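Local coordinates for phosphomethylpyrimidine kinase (Pyrococcus furiosus, PDB 2PB9), which probably phosphorylates hydroxymethylpyrimidine and its phosphate and, through the ThiN-family C-terminal domain described here, joins the pyrimidine and thiazole halves of thiamine phosphate, at residues A51-K54 / G55-K59. Numbering follows the deposited sequence.
Sequences AGVK and GRIVK. With PO4 (phosphate ion), chain C.
Val-53 and Arg-56 close a type II beta turn, a local contact in the ThiN-family domain where the chain passes from strand 50-53 of the seven-stranded sheet to strand 57-59 of a separate hairpin. The turn is shut by the backbone bond from Arg-56 N to Val-53 O, 3.0 Å long and fairly straight at 157°. Lys-54 and Gly-55 form its corners; with its backbone angles, a CB on Gly-55 would run into Lys-54 O. Val-53 CG1, anti to the backbone N (chi1 -176°), lies against Arg-56 O at 3.7 Å and meets Ile-57 CG1 more loosely at 4.3 Å. The CB of Arg-56 is directed away from 51-54, and its chain, extended from CG to NE, brings the guanidinium edge-on to a phosphate ion, probably from the crystallisation liquor and also held by Ser-75 OG and the backbone N atoms of His-77 and Leu-78: NE donates to phosphate O2 at 2.9 Å, with that oxygen near the guanidinium plane. NH1 bonds Val-31 O and NH2 forms a salt bridge with Glu-30 of the second subunit, three polar contacts in all that together limit the rotation of the group, while Lys-54 makes a cation-pi contact with Tyr-60 of that subunit. A leucine here in place of Arg-56 would probably leave the phosphate without this donor and the neighbouring subunit's Glu-30 without its charged mate. The side chains of Val-53 and Ile-57 both pack on Val-16 of helix 5-21 and on Ala-66 of strand 64-66.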
ATOM      1  N   ALA A  51      26.899  18.804   5.061  1.00 24.98           N
ATOM      2  CA  ALA A  51      26.286  20.102   4.805  1.00 26.12           C
ATOM      3  C   ALA A  51      25.099  19.959   3.847  1.00 26.76           C
ATOM      4  O   ALA A  51      25.186  19.278   2.830  1.00 26.49           O
ATOM      5  CB  ALA A  51      27.327  21.079   4.237  1.00 23.82           C
ATOM      6  N   GLY A  52      23.985  20.595   4.195  1.00 27.53           N
ATOM      7  CA  GLY A  52      22.798  20.526   3.363  1.00 27.89           C
ATOM      8  C   GLY A  52      22.085  21.863   3.347  1.00 28.57           C
ATOM      9  O   GLY A  52      22.506  22.808   4.026  1.00 29.56           O
ATOM     10  N   VAL A  53      21.009  21.956   2.574  1.00 26.63           N
ATOM     11  CA  VAL A  53      20.265  23.201   2.496  1.00 24.75           C
ATOM     12  C   VAL A  53      19.195  23.226   3.584  1.00 25.79           C
ATOM     13  O   VAL A  53      18.323  22.350   3.644  1.00 24.70           O
ATOM     14  CB  VAL A  53      19.599  23.374   1.109  1.00 24.61           C
ATOM     15  CG1 VAL A  53      18.912  24.733   1.029  1.00 23.87           C
ATOM     16  CG2 VAL A  53      20.646  23.248   0.005  1.00 22.70           C
ATOM     17  N   LYS A  54      19.273  24.228   4.456  1.00 25.73           N
ATOM     18  CA  LYS A  54      18.303  24.345   5.538  1.00 24.96           C
ATOM     19  C   LYS A  54      16.944  24.753   4.991  1.00 25.00           C
ATOM     20  O   LYS A  54      16.758  25.882   4.547  1.00 27.03           O
ATOM     21  CB  LYS A  54      18.772  25.370   6.564  1.00 23.99           C
ATOM     22  CG  LYS A  54      17.826  25.519   7.715  1.00 23.52           C
ATOM     23  CD  LYS A  54      18.315  26.562   8.690  1.00 24.47           C
ATOM     24  CE  LYS A  54      17.318  26.726   9.829  1.00 25.21           C
ATOM     25  NZ  LYS A  54      17.720  27.821  10.738  1.00 27.25           N
ATOM     26  N   GLY A  55      15.998  23.822   5.025  1.00 25.22           N
ATOM     27  CA  GLY A  55      14.666  24.098   4.524  1.00 24.34           C
ATOM     28  C   GLY A  55      14.503  23.547   3.123  1.00 23.80           C
ATOM     29  O   GLY A  55      13.445  23.684   2.518  1.00 24.21           O
ATOM     30  N   ARG A  56      15.565  22.930   2.611  1.00 23.47           N
ATOM     31  CA  ARG A  56      15.577  22.339   1.274  1.00 24.78           C
ATOM     32  C   ARG A  56      15.272  23.353   0.174  1.00 25.49           C
ATOM     33  O   ARG A  56      15.296  24.561   0.400  1.00 27.16           O
ATOM     34  CB  ARG A  56      14.577  21.182   1.213  1.00 23.62           C
ATOM     35  CG  ARG A  56      14.809  20.143   2.294  1.00 23.30           C
ATOM     36  CD  ARG A  56      13.659  19.165   2.380  1.00 24.34           C
ATOM     37  NE  ARG A  56      13.667  18.384   3.613  1.00 21.99           N
ATOM     38  CZ  ARG A  56      12.564  17.912   4.187  1.00 23.48           C
ATOM     39  NH1 ARG A  56      11.381  18.153   3.639  1.00 22.71           N
ATOM     40  NH2 ARG A  56      12.636  17.193   5.300  1.00 25.85           N
ATOM     41  N   ILE A  57      15.010  22.848  -1.025  1.00 26.93           N
ATOM     42  CA  ILE A  57      14.679  23.699  -2.166  1.00 28.21           C
ATOM     43  C   ILE A  57      13.299  23.242  -2.640  1.00 27.93           C
ATOM     44  O   ILE A  57      13.114  22.081  -3.010  1.00 27.52           O
ATOM     45  CB  ILE A  57      15.712  23.532  -3.296  1.00 28.83           C
ATOM     46  CG1 ILE A  57      17.124  23.556  -2.702  1.00 29.53           C
ATOM     47  CG2 ILE A  57      15.562  24.661  -4.313  1.00 28.22           C
ATOM     48  CD1 ILE A  57      18.232  23.258  -3.697  1.00 29.53           C
ATOM     49  N   VAL A  58      12.336  24.158  -2.615  1.00 26.92           N
ATOM     50  CA  VAL A  58      10.954  23.840  -2.985  1.00 25.20           C
ATOM     51  C   VAL A  58      10.453  24.536  -4.255  1.00 25.19           C
ATOM     52  O   VAL A  58      11.054  25.513  -4.719  1.00 23.43           O
ATOM     53  CB  VAL A  58      10.011  24.214  -1.812  1.00 24.09           C
ATOM     54  CG1 VAL A  58      10.515  23.587  -0.531  1.00 24.51           C
ATOM     55  CG2 VAL A  58       9.953  25.724  -1.633  1.00 20.72           C
ATOM     56  N   LYS A  59       9.358  24.023  -4.821  1.00 27.04           N
ATOM     57  CA  LYS A  59       8.784  24.649  -6.013  1.00 29.38           C
ATOM     58  C   LYS A  59       8.315  26.025  -5.570  1.00 30.97           C
ATOM     59  O   LYS A  59       7.611  26.162  -4.565  1.00 31.52           O
ATOM     60  CB  LYS A  59       7.564  23.893  -6.553  1.00 27.66           C
ATOM     61  CG  LYS A  59       7.806  22.511  -7.147  1.00 32.76           C
ATOM     62  CD  LYS A  59       6.612  22.115  -8.043  1.00 33.89           C
ATOM     63  CE  LYS A  59       6.531  20.593  -8.346  1.00 37.97           C
ATOM     64  NZ  LYS A  59       7.603  19.992  -9.248  1.00 38.20           N
TER
HETATM   65  P   PO4 C 500      16.317  16.063   4.192  1.00 41.66           P
HETATM   66  O1  PO4 C 500      15.384  15.552   3.154  1.00 43.73           O
HETATM   67  O2  PO4 C 500      16.366  17.553   4.120  1.00 42.49           O
HETATM   68  O3  PO4 C 500      15.800  15.650   5.544  1.00 42.84           O
HETATM   69  O4  PO4 C 500      17.673  15.494   3.964  1.00 40.24           O